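Local coordinates for protein eukaryotic Translation Initiation 4E (Schistosoma mansoni, PDB 3HXI) that binds the 7-methylguanosine cap of messenger RNA and, as in other eIF4E proteins, probably recruits the translation initiation machinery to it, at residues Q13-Y18 with F67-M72; N89-Q94 with L161-Y166; F98-L103 with C122-Q127. One frame throughout, in Å; residues are numbered along the deposited sequence.

Interaction 1 of 3, residues Q13-Y18 with F67-M72; sequences QDSWSY and FKSDIM
Strands 11-21 and 63-68 meet here as antiparallel neighbours in the curved sheet of the eIF4E fold, at the point where the second strand ends in a turn. Ser-17 and Phe-67 form the hydrogen-bonded pair: Ser-17 N reaches Phe-67 O at 2.8 Å, and Phe-67 N returns a bond to Ser-17 O at 3.0 Å, both nearly straight. Trp-16 and Lys-68 make the adjoining non-hydrogen-bonded pair. Beyond it Ser-69 N, already in the type I turn from Lys-68 to Ile-71, donates to Ser-15 O at 2.9 Å from above the carbonyl plane, which carries the pairing one residue past the strand.

Trp-16 and Lys-68 lie side by side, with CG of the lysine over the six-membered ring, 3.8 Å from its centroid, in a CH-pi contact. An extended chain, with chi2 and chi3 close to 180°, runs on along the ring to Asp-14, whose carboxylate also touches CD and CE and whose OD2 lies 3.5 Å from NZ in a long salt bridge; NZ also donates to the carbonyl oxygen of Asp-118. On the face of Ser-17 and Phe-67, the small Ser-17 leaves its OG to a water that also donates to Ser-69 O, and OG hydrogen-bonds with Thr-38 OG1. Lysine thus serves twice: its methylenes cover an aromatic face, while its ammonium group is held by an anion and a carbonyl, which should stabilise its charge.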
loop_
_atom_site.group_PDB
_atom_site.type_symbol
_atom_site.label_atom_id
_atom_site.label_comp_id
_atom_site.label_asym_id
_atom_site.label_seq_id
_atom_site.Cartn_x
_atom_site.Cartn_y
_atom_site.Cartn_z
ATOM N N GLN A 13 -12.897 -9.248 -2.524
ATOM C CA GLN A 13 -13.164 -9.236 -1.078
ATOM C C GLN A 13 -13.537 -7.852 -0.574
ATOM O O GLN A 13 -14.472 -7.721 0.228
ATOM C CB GLN A 13 -11.961 -9.768 -0.287
ATOM C CG GLN A 13 -12.137 -9.663 1.240
ATOM C CD GLN A 13 -13.322 -10.487 1.744
ATOM O OE1 GLN A 13 -13.748 -11.449 1.099
ATOM N NE2 GLN A 13 -13.856 -10.109 2.896
ATOM N N ASP A 14 -12.828 -6.823 -1.053
ATOM C CA ASP A 14 -13.127 -5.448 -0.674
ATOM C C ASP A 14 -13.227 -4.499 -1.843
ATOM O O ASP A 14 -12.649 -4.740 -2.906
ATOM C CB ASP A 14 -12.050 -4.913 0.288
ATOM C CG ASP A 14 -12.305 -5.315 1.710
ATOM O OD1 ASP A 14 -13.211 -4.716 2.332
ATOM O OD2 ASP A 14 -11.624 -6.240 2.199
ATOM N N SER A 15 -13.960 -3.409 -1.621
ATOM C CA SER A 15 -13.907 -2.241 -2.486
ATOM C C SER A 15 -12.719 -1.376 -2.079
ATOM O O SER A 15 -12.450 -1.209 -0.881
ATOM C CB SER A 15 -15.188 -1.424 -2.365
ATOM O OG SER A 15 -15.156 -0.348 -3.274
ATOM N N TRP A 16 -12.020 -0.846 -3.079
ATOM C CA TRP A 16 -10.807 -0.041 -2.889
ATOM C C TRP A 16 -10.935 1.284 -3.597
ATOM O O TRP A 16 -11.583 1.382 -4.645
ATOM C CB TRP A 16 -9.571 -0.777 -3.448
ATOM C CG TRP A 16 -9.314 -2.081 -2.814
ATOM C CD1 TRP A 16 -9.859 -3.282 -3.169
ATOM C CD2 TRP A 16 -8.423 -2.351 -1.723
ATOM N NE1 TRP A 16 -9.399 -4.275 -2.342
ATOM C CE2 TRP A 16 -8.506 -3.737 -1.451
ATOM C CE3 TRP A 16 -7.574 -1.556 -0.941
ATOM C CZ2 TRP A 16 -7.774 -4.351 -0.432
ATOM C CZ3 TRP A 16 -6.825 -2.169 0.069
ATOM C CH2 TRP A 16 -6.939 -3.554 0.321
ATOM N N SER A 17 -10.293 2.306 -3.035
ATOM C CA SER A 17 -10.199 3.593 -3.709
ATOM C C SER A 17 -8.742 3.976 -3.961
ATOM O O SER A 17 -7.850 3.625 -3.181
ATOM C CB SER A 17 -10.933 4.670 -2.928
ATOM O OG SER A 17 -12.322 4.370 -2.913
ATOM N N TYR A 18 -8.518 4.666 -5.072
ATOM C CA TYR A 18 -7.177 4.968 -5.543
ATOM C C TYR A 18 -7.011 6.479 -5.587
ATOM O O TYR A 18 -7.850 7.207 -6.152
ATOM C CB TYR A 18 -6.991 4.365 -6.930
ATOM C CG TYR A 18 -5.566 4.082 -7.373
ATOM C CD1 TYR A 18 -4.902 4.956 -8.231
ATOM C CD2 TYR A 18 -4.906 2.902 -6.992
ATOM C CE1 TYR A 18 -3.611 4.681 -8.684
ATOM C CE2 TYR A 18 -3.604 2.626 -7.430
ATOM C CZ TYR A 18 -2.974 3.525 -8.290
ATOM O OH TYR A 18 -1.699 3.278 -8.759
ATOM N N PHE A 67 -6.456 2.384 -0.830
ATOM C CA PHE A 67 -7.049 2.074 0.472
ATOM C C PHE A 67 -8.438 1.447 0.354
ATOM O O PHE A 67 -9.183 1.781 -0.561
ATOM C CB PHE A 67 -7.117 3.358 1.321
ATOM C CG PHE A 67 -5.827 3.649 2.051
ATOM C CD1 PHE A 67 -5.739 3.494 3.432
ATOM C CD2 PHE A 67 -4.687 4.029 1.343
ATOM C CE1 PHE A 67 -4.513 3.722 4.115
ATOM C CE2 PHE A 67 -3.459 4.259 2.016
ATOM C CZ PHE A 67 -3.382 4.103 3.398
ATOM N N LYS A 68 -8.793 0.556 1.281
ATOM C CA LYS A 68 -10.166 0.037 1.338
ATOM C C LYS A 68 -11.058 1.260 1.361
ATOM O O LYS A 68 -10.773 2.216 2.102
ATOM C CB LYS A 68 -10.392 -0.864 2.575
ATOM C CG LYS A 68 -9.594 -2.149 2.502
ATOM C CD LYS A 68 -9.973 -3.173 3.549
ATOM C CE LYS A 68 -9.117 -4.424 3.435
ATOM N NZ LYS A 68 -9.334 -5.301 4.609
ATOM N N SER A 69 -12.119 1.241 0.537
ATOM C CA SER A 69 -12.927 2.432 0.244
ATOM C C SER A 69 -13.449 3.195 1.464
ATOM O O SER A 69 -13.599 4.413 1.421
ATOM C CB SER A 69 -14.103 2.071 -0.675
ATOM O OG SER A 69 -14.917 1.075 -0.085
ATOM N N ASP A 70 -13.729 2.485 2.547
ATOM C CA ASP A 70 -14.254 3.146 3.758
ATOM C C ASP A 70 -13.188 3.857 4.592
ATOM O O ASP A 70 -13.506 4.528 5.577
ATOM C CB ASP A 70 -15.017 2.151 4.631
ATOM C CG ASP A 70 -16.446 1.946 4.158
ATOM O OD1 ASP A 70 -16.992 2.859 3.497
ATOM O OD2 ASP A 70 -17.021 0.876 4.454
ATOM N N ILE A 71 -11.932 3.703 4.186
ATOM C CA ILE A 71 -10.800 4.222 4.949
ATOM C C ILE A 71 -10.142 5.356 4.177
ATOM O O ILE A 71 -9.630 5.150 3.076
ATOM C CB ILE A 71 -9.734 3.124 5.195
ATOM C CG1 ILE A 71 -10.380 1.884 5.825
ATOM C CG2 ILE A 71 -8.592 3.679 6.076
ATOM C CD1 ILE A 71 -9.439 0.725 6.007
ATOM N N MET A 72 -10.163 6.550 4.756
ATOM C CA MET A 72 -9.471 7.684 4.182
ATOM C C MET A 72 -7.966 7.426 4.260
ATOM O O MET A 72 -7.480 6.842 5.242
ATOM C CB MET A 72 -9.832 8.973 4.932
ATOM C CG MET A 72 -11.212 9.506 4.583
ATOM S SD MET A 72 -11.589 11.018 5.484
ATOM C CE MET A 72 -11.777 10.370 7.150
HETATM O O HOH W 1 -13.942 5.708 -1.266
#

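Interaction 2 of 3, residues N89-Q94 with L161-Y166; sequences NVTARQ and LEDTIY
Two surface loops at the ends of neighbouring antiparallel strands of the eIF4E sheet face each other here. Segment 89-94 leaves strand 84-89 and segment 161-166 enters strand 166-169, with Asn-89 and Tyr-166 at the strand ends and Tyr-166 bonded through its backbone to Leu-87. The contact is loose and largely polar, and its direct links run through side-chain ends. Thr-91 and Asp-163 approach from opposite directions, so that the methyl CG2 of the threonine comes within 3.2 Å of Asp-163 OD2, a close meeting of a methyl group and a carboxylate. The same oxygen accepts from a water that also donates to Asn-89 O. A second water accepts from Asn-89 N and donates to Thr-164 O; the two waters link the loops, whose backbones do not bond to each other directly.

Gln-94 belongs to a type I turn that starts at Thr-91. Its CG stands beside the backbone N and the chain then runs extended (chi2 176°), which brings OE1 back to the Thr-91 N-H at 2.7 Å in a nearly straight bond, with the donor tilted 25° from the carbonyl plane. This grip fixes the amide and leaves NE2 beside the methyl CD2 of Leu-161, 3.5 Å away. Leucine suits that position because its branched end also packs on Ile-88 and Leu-99, joining the loop to the apolar layer beneath. The side chains of Asn-89 and Tyr-166 cross at about a right angle, amide and ring planes 45° apart, ND2 3.9 Å from CE2.

Arg-93 and Glu-162, both exposed, bring opposite charges together, yet Glu-162 OE1 lies 4.3 Å from Arg-93 NH2 and well out of the guanidinium plane, so no N-H points at it. Their attraction is therefore probably diffuse and weakened by solvent, while specific polar linkage between the loops rests on the two bridging waters.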
loop_
_atom_site.group_PDB
_atom_site.type_symbol
_atom_site.label_atom_id
_atom_site.label_comp_id
_atom_site.label_asym_id
_atom_site.label_seq_id
_atom_site.Cartn_x
_atom_site.Cartn_y
_atom_site.Cartn_z
ATOM N N ASN A 89 12.076 0.279 1.724
ATOM C CA ASN A 89 12.981 1.198 1.068
ATOM C C ASN A 89 13.458 0.588 -0.225
ATOM O O ASN A 89 14.148 -0.444 -0.235
ATOM C CB ASN A 89 14.163 1.545 1.962
ATOM C CG ASN A 89 13.750 2.342 3.184
ATOM O OD1 ASN A 89 12.917 3.244 3.097
ATOM N ND2 ASN A 89 14.329 2.012 4.326
ATOM N N VAL A 90 13.072 1.226 -1.317
ATOM C CA VAL A 90 13.374 0.739 -2.660
ATOM C C VAL A 90 14.851 0.934 -2.943
ATOM O O VAL A 90 15.410 1.987 -2.622
ATOM C CB VAL A 90 12.543 1.505 -3.710
ATOM C CG1 VAL A 90 12.958 1.134 -5.140
ATOM C CG2 VAL A 90 11.070 1.249 -3.484
ATOM N N THR A 91 15.476 -0.099 -3.514
ATOM C CA THR A 91 16.860 -0.023 -3.964
ATOM C C THR A 91 16.947 0.278 -5.472
ATOM O O THR A 91 15.997 0.042 -6.244
ATOM C CB THR A 91 17.644 -1.308 -3.616
ATOM O OG1 THR A 91 17.164 -2.412 -4.394
ATOM C CG2 THR A 91 17.508 -1.647 -2.123
ATOM N N ALA A 92 18.103 0.798 -5.885
ATOM C CA ALA A 92 18.322 1.167 -7.287
ATOM C C ALA A 92 18.063 0.026 -8.271
ATOM O O ALA A 92 17.618 0.272 -9.374
ATOM C CB ALA A 92 19.723 1.744 -7.497
ATOM N N ARG A 93 18.330 -1.221 -7.882
ATOM C CA ARG A 93 18.175 -2.339 -8.828
ATOM C C ARG A 93 16.727 -2.786 -9.017
ATOM O O ARG A 93 16.424 -3.493 -9.966
ATOM C CB ARG A 93 19.033 -3.543 -8.400
ATOM C CG ARG A 93 18.365 -4.462 -7.402
ATOM C CD ARG A 93 19.060 -5.820 -7.297
ATOM N NE ARG A 93 19.919 -5.878 -6.116
ATOM C CZ ARG A 93 20.656 -6.931 -5.746
ATOM N NH1 ARG A 93 20.651 -8.058 -6.459
ATOM N NH2 ARG A 93 21.414 -6.854 -4.655
ATOM N N GLN A 94 15.832 -2.383 -8.108
ATOM C CA GLN A 94 14.451 -2.903 -8.125
ATOM C C GLN A 94 13.558 -2.163 -9.113
ATOM O O GLN A 94 13.684 -0.958 -9.252
ATOM C CB GLN A 94 13.842 -2.769 -6.731
ATOM C CG GLN A 94 14.439 -3.696 -5.730
ATOM C CD GLN A 94 13.879 -3.447 -4.342
ATOM O OE1 GLN A 94 13.882 -2.309 -3.842
ATOM N NE2 GLN A 94 13.367 -4.492 -3.732
ATOM N N LEU A 161 11.755 -9.203 -1.610
ATOM C CA LEU A 161 12.587 -8.217 -0.936
ATOM C C LEU A 161 13.736 -8.849 -0.178
ATOM O O LEU A 161 13.585 -9.886 0.463
ATOM C CB LEU A 161 11.766 -7.388 0.048
ATOM C CG LEU A 161 10.542 -6.637 -0.456
ATOM C CD1 LEU A 161 9.906 -5.867 0.702
ATOM C CD2 LEU A 161 10.880 -5.670 -1.602
ATOM N N GLU A 162 14.879 -8.178 -0.230
ATOM C CA GLU A 162 16.065 -8.665 0.445
ATOM C C GLU A 162 16.394 -7.838 1.680
ATOM O O GLU A 162 16.684 -8.394 2.740
ATOM C CB GLU A 162 17.225 -8.740 -0.553
ATOM C CG GLU A 162 17.161 -10.046 -1.357
ATOM C CD GLU A 162 18.077 -10.064 -2.551
ATOM O OE1 GLU A 162 19.276 -9.752 -2.390
ATOM O OE2 GLU A 162 17.596 -10.399 -3.657
ATOM N N ASP A 163 16.308 -6.520 1.547
ATOM C CA ASP A 163 16.624 -5.615 2.632
ATOM C C ASP A 163 15.548 -5.652 3.707
ATOM O O ASP A 163 14.382 -5.986 3.431
ATOM C CB ASP A 163 16.785 -4.189 2.114
ATOM C CG ASP A 163 17.989 -4.031 1.228
ATOM O OD1 ASP A 163 18.691 -5.028 1.015
ATOM O OD2 ASP A 163 18.246 -2.913 0.771
ATOM N N THR A 164 15.961 -5.285 4.918
ATOM C CA THR A 164 15.077 -5.233 6.070
ATOM C C THR A 164 13.920 -4.276 5.842
ATOM O O THR A 164 14.113 -3.138 5.352
ATOM C CB THR A 164 15.849 -4.764 7.317
ATOM O OG1 THR A 164 16.911 -5.680 7.569
ATOM C CG2 THR A 164 14.932 -4.682 8.545
ATOM N N ILE A 165 12.730 -4.734 6.200
ATOM C CA ILE A 165 11.549 -3.858 6.238
ATOM C C ILE A 165 11.183 -3.500 7.683
ATOM O O ILE A 165 11.421 -4.290 8.587
ATOM C CB ILE A 165 10.340 -4.459 5.481
ATOM C CG1 ILE A 165 9.862 -5.792 6.088
ATOM C CG2 ILE A 165 10.668 -4.619 3.987
ATOM C CD1 ILE A 165 8.498 -6.251 5.533
ATOM N N TYR A 166 10.570 -2.332 7.863
ATOM C CA TYR A 166 10.392 -1.692 9.168
ATOM C C TYR A 166 8.927 -1.405 9.462
ATOM O O TYR A 166 8.217 -0.839 8.618
ATOM C CB TYR A 166 11.171 -0.373 9.210
ATOM C CG TYR A 166 12.654 -0.546 8.904
ATOM C CD1 TYR A 166 13.547 -1.002 9.891
ATOM C CD2 TYR A 166 13.156 -0.282 7.620
ATOM C CE1 TYR A 166 14.912 -1.168 9.606
ATOM C CE2 TYR A 166 14.514 -0.448 7.328
ATOM C CZ TYR A 166 15.378 -0.894 8.321
ATOM O OH TYR A 166 16.705 -1.048 8.016
HETATM O O HOH W 2 13.210 -1.973 3.064
HETATM O O HOH W 3 16.400 -1.044 1.271
#

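Interaction 3 of 3, residues F98-L103 with C122-Q127; sequences FLWDEL and CGAVFQ. With GTG (7-methyl-guanosine-5'-triphosphate-5'-guanosine), chain C.
Helix 96-108 packs on one face of the sheet of the eIF4E fold here, its 98-103 segment running almost antiparallel to segment 122-127 of strand 121-127, with the two axes 9.9 Å apart at closest approach. The chief bump is the indole of Trp-100. Its CG stands anti to the backbone N (chi1 -167°), which sends the ring down onto the strand, where Ala-124 and Phe-126 form the two sides of a shallow hollow.

The floor of that hollow is backbone: Trp-100 CZ3 comes to 3.5 Å from Val-125 C, and the carbonyl carbon of Ala-124 lies at the ring's edge, in its plane. Over one face sits the methylene CB of Phe-126, 3.7 Å from the centroid of the six-membered ring and 14° off its normal, a CH-pi contact. The phenyl ring continues past the indole, set obliquely to it with the planes at 43°.

Alanine suits position 124 because its single methyl lets two larger side chains come close to the strand. Ala-124 CB lies 3.9 Å from Trp-100 CZ3 and equally far from Leu-103 CD2, so it fills the notch between tryptophan and leucine. The indole N-H end of Trp-100 hydrogen-bonds with Tyr-18 OH.

Asp-101 and Glu-102 of the helix form salt bridges with basic side chains of the bound 4E-BP peptide. Val-125 points away from the helix and packs on Tyr-65, Phe-67 and Trp-138. At the strand's end Gln-127, which also bonds to Asp-63, extends into the cap pocket, where NE2 donates to phosphate oxygen O2A of the bound cap analogue at 3.2 Å.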
loop_
_atom_site.group_PDB
_atom_site.type_symbol
_atom_site.label_atom_id
_atom_site.label_comp_id
_atom_site.label_asym_id
_atom_site.label_seq_id
_atom_site.Cartn_x
_atom_site.Cartn_y
_atom_site.Cartn_z
ATOM N N PHE A 98 7.022 -3.469 -10.901
ATOM C CA PHE A 98 6.884 -4.831 -10.337
ATOM C C PHE A 98 6.479 -4.758 -8.860
ATOM O O PHE A 98 5.509 -5.412 -8.438
ATOM C CB PHE A 98 8.204 -5.616 -10.515
ATOM C CG PHE A 98 8.212 -6.968 -9.851
ATOM C CD1 PHE A 98 7.637 -8.078 -10.492
ATOM C CD2 PHE A 98 8.784 -7.134 -8.589
ATOM C CE1 PHE A 98 7.631 -9.337 -9.869
ATOM C CE2 PHE A 98 8.794 -8.383 -7.956
ATOM C CZ PHE A 98 8.218 -9.489 -8.590
ATOM N N LEU A 99 7.209 -3.970 -8.077
ATOM C CA LEU A 99 6.918 -3.851 -6.636
ATOM C C LEU A 99 5.474 -3.413 -6.389
ATOM O O LEU A 99 4.768 -4.010 -5.578
ATOM C CB LEU A 99 7.853 -2.839 -5.951
ATOM C CG LEU A 99 9.329 -3.225 -5.809
ATOM C CD1 LEU A 99 10.097 -2.102 -5.115
ATOM C CD2 LEU A 99 9.499 -4.548 -5.032
ATOM N N TRP A 100 5.057 -2.367 -7.085
ATOM C CA TRP A 100 3.693 -1.831 -6.920
ATOM C C TRP A 100 2.646 -2.817 -7.382
ATOM O O TRP A 100 1.694 -3.084 -6.660
ATOM C CB TRP A 100 3.546 -0.521 -7.672
ATOM C CG TRP A 100 2.326 0.300 -7.351
ATOM C CD1 TRP A 100 1.442 0.800 -8.255
ATOM C CD2 TRP A 100 1.872 0.741 -6.053
ATOM N NE1 TRP A 100 0.457 1.537 -7.607
ATOM C CE2 TRP A 100 0.698 1.508 -6.260
ATOM C CE3 TRP A 100 2.334 0.560 -4.745
ATOM C CZ2 TRP A 100 -0.028 2.098 -5.195
ATOM C CZ3 TRP A 100 1.611 1.146 -3.676
ATOM C CH2 TRP A 100 0.441 1.905 -3.920
ATOM N N ASP A 101 2.815 -3.376 -8.581
ATOM C CA ASP A 101 1.851 -4.366 -9.080
ATOM C C ASP A 101 1.742 -5.612 -8.187
ATOM O O ASP A 101 0.649 -6.072 -7.928
ATOM C CB ASP A 101 2.181 -4.806 -10.507
ATOM C CG ASP A 101 1.967 -3.701 -11.538
ATOM O OD1 ASP A 101 1.362 -2.646 -11.207
ATOM O OD2 ASP A 101 2.412 -3.906 -12.705
ATOM N N GLU A 102 2.870 -6.150 -7.722
ATOM C CA GLU A 102 2.840 -7.326 -6.841
ATOM C C GLU A 102 2.168 -6.980 -5.513
ATOM O O GLU A 102 1.397 -7.786 -4.946
ATOM C CB GLU A 102 4.258 -7.838 -6.558
ATOM C CG GLU A 102 4.959 -8.456 -7.777
ATOM C CD GLU A 102 4.157 -9.598 -8.400
ATOM O OE1 GLU A 102 3.655 -10.485 -7.670
ATOM O OE2 GLU A 102 4.071 -9.623 -9.635
ATOM N N LEU A 103 2.488 -5.796 -5.005
ATOM C CA LEU A 103 1.924 -5.361 -3.736
ATOM C C LEU A 103 0.404 -5.245 -3.837
ATOM O O LEU A 103 -0.328 -5.782 -2.987
ATOM C CB LEU A 103 2.554 -4.053 -3.247
ATOM C CG LEU A 103 2.208 -3.659 -1.790
ATOM C CD1 LEU A 103 2.693 -4.731 -0.807
ATOM C CD2 LEU A 103 2.758 -2.286 -1.431
ATOM N N CYS A 122 -5.220 -1.824 5.799
ATOM C CA CYS A 122 -5.877 -0.567 5.461
ATOM C C CYS A 122 -5.603 -0.163 4.022
ATOM O O CYS A 122 -6.528 0.120 3.266
ATOM C CB CYS A 122 -5.414 0.544 6.396
ATOM S SG CYS A 122 -5.901 0.252 8.107
ATOM N N GLY A 123 -4.331 -0.135 3.637
ATOM C CA GLY A 123 -3.987 0.295 2.282
ATOM C C GLY A 123 -2.500 0.257 1.975
ATOM O O GLY A 123 -1.700 -0.165 2.818
ATOM N N ALA A 124 -2.148 0.690 0.769
ATOM C CA ALA A 124 -0.764 0.706 0.290
ATOM C C ALA A 124 -0.417 2.092 -0.279
ATOM O O ALA A 124 -1.302 2.834 -0.736
ATOM C CB ALA A 124 -0.546 -0.375 -0.761
ATOM N N VAL A 125 0.864 2.428 -0.247
ATOM C CA VAL A 125 1.339 3.760 -0.652
ATOM C C VAL A 125 2.645 3.614 -1.433
ATOM O O VAL A 125 3.551 2.915 -0.987
ATOM C CB VAL A 125 1.619 4.662 0.573
ATOM C CG1 VAL A 125 1.918 6.124 0.141
ATOM C CG2 VAL A 125 0.459 4.634 1.575
ATOM N N PHE A 126 2.723 4.276 -2.580
ATOM C CA PHE A 126 3.959 4.403 -3.320
ATOM C C PHE A 126 4.439 5.850 -3.323
ATOM O O PHE A 126 3.700 6.747 -3.708
ATOM C CB PHE A 126 3.785 3.940 -4.763
ATOM C CG PHE A 126 5.046 4.066 -5.558
ATOM C CD1 PHE A 126 6.202 3.429 -5.122
ATOM C CD2 PHE A 126 5.102 4.893 -6.678
ATOM C CE1 PHE A 126 7.408 3.560 -5.839
ATOM C CE2 PHE A 126 6.294 5.044 -7.394
ATOM C CZ PHE A 126 7.439 4.368 -6.988
ATOM N N GLN A 127 5.677 6.063 -2.890
ATOM C CA GLN A 127 6.248 7.406 -2.765
ATOM C C GLN A 127 7.584 7.478 -3.509
ATOM O O GLN A 127 8.610 7.038 -3.005
ATOM C CB GLN A 127 6.424 7.792 -1.296
ATOM C CG GLN A 127 5.117 7.778 -0.526
ATOM C CD GLN A 127 5.320 8.066 0.936
ATOM O OE1 GLN A 127 6.001 7.313 1.637
ATOM N NE2 GLN A 127 4.749 9.170 1.404
HETATM P PA GTG C . 6.010 11.996 3.648
HETATM O O1A GTG C . 5.686 12.481 2.261
HETATM O O2A GTG C . 5.619 10.613 4.122
HETATM O O3A GTG C . 7.560 12.192 4.021
HETATM P PB GTG C . 8.795 12.537 3.080
HETATM O O1B GTG C . 8.891 11.575 1.922
HETATM O O2B GTG C . 9.982 12.696 4.025
HETATM O O3B GTG C . 8.391 14.015 2.593
HETATM N N9A GTG C . 1.675 13.847 6.196
HETATM C C8A GTG C . 1.960 12.641 5.695
HETATM N N7A GTG C . 0.925 11.810 5.950
HETATM C C7X GTG C . 0.892 10.386 5.533
HETATM C C5A GTG C . 0.002 12.512 6.613
HETATM C C6A GTG C . -1.251 12.149 7.119
HETATM O O6A GTG C . -1.727 10.995 7.004
HETATM N N1A GTG C . -1.964 13.096 7.779
HETATM C C2A GTG C . -1.467 14.367 7.910
HETATM N N2A GTG C . -2.157 15.326 8.553
HETATM N N3A GTG C . -0.257 14.711 7.414
HETATM C C4A GTG C . 0.475 13.792 6.760
HETATM O O5D GTG C . 5.297 13.004 4.640
HETATM C C5D GTG C . 5.603 14.392 4.551
HETATM C C4D GTG C . 4.712 15.159 5.503
HETATM O O4D GTG C . 3.372 15.068 5.039
HETATM C C3D GTG C . 4.690 14.604 6.912
HETATM O O3D GTG C . 5.810 15.061 7.668
HETATM C C2D GTG C . 3.372 15.133 7.423
HETATM O O2D GTG C . 3.523 16.500 7.836
HETATM C C1D GTG C . 2.503 15.077 6.172
HETATM P PG GTG C . 9.112 14.898 1.461
HETATM O O1G GTG C . 9.930 14.085 0.508
HETATM O O2G GTG C . 9.730 16.111 2.133
HETATM O O5E GTG C . 7.807 15.421 0.683
HETATM C C5E GTG C . 7.062 14.532 -0.148
HETATM C C4E GTG C . 5.947 15.288 -0.840
HETATM O O4E GTG C . 5.040 15.779 0.152
HETATM C C3E GTG C . 6.436 16.511 -1.592
HETATM O O3E GTG C . 5.510 16.740 -2.667
HETATM C C2E GTG C . 6.293 17.652 -0.595
HETATM O O2E GTG C . 6.137 18.934 -1.227
HETATM C C1E GTG C . 5.024 17.220 0.125
HETATM N N9B GTG C . 4.850 17.659 1.524
HETATM C C8B GTG C . 5.879 17.205 2.429
HETATM N N7B GTG C . 5.394 17.750 3.694
HETATM C C5B GTG C . 4.206 18.386 3.461
HETATM C C6B GTG C . 3.257 19.104 4.330
HETATM O O6B GTG C . 3.530 19.185 5.558
HETATM N N1B GTG C . 2.150 19.653 3.755
HETATM C C2B GTG C . 1.895 19.540 2.406
HETATM N N2B GTG C . 0.783 20.085 1.851
HETATM N N3B GTG C . 2.726 18.889 1.556
HETATM C C4B GTG C . 3.845 18.310 2.035
#

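How the interactions relate
Interactions 1 and 3 share one sheet, in which strands 63-68 and 121-127 are neighbours. Their centres are about 14 Å apart, and they join through Lys-68 N and Cys-122 O, 3.0 Å apart, and by packing of Phe-67 on Cys-122 and Ala-124. Interaction 3 is nested in the loop closed by interaction 2, about 13 Å away between centres; Leu-99 CD1 lies 3.9 Å from Val-90 CG2, and Leu-99 CD2 3.9 Å from Leu-161 CD2. Interactions 1 and 2 lie on opposite sides of the chain's centre, their centres about 26 Å and nearest atoms about 14 Å apart. Gln-127 reaches the cap analogue, whereas the side chains of Phe-67 and Asn-89 stay about 8 and 9 Å away.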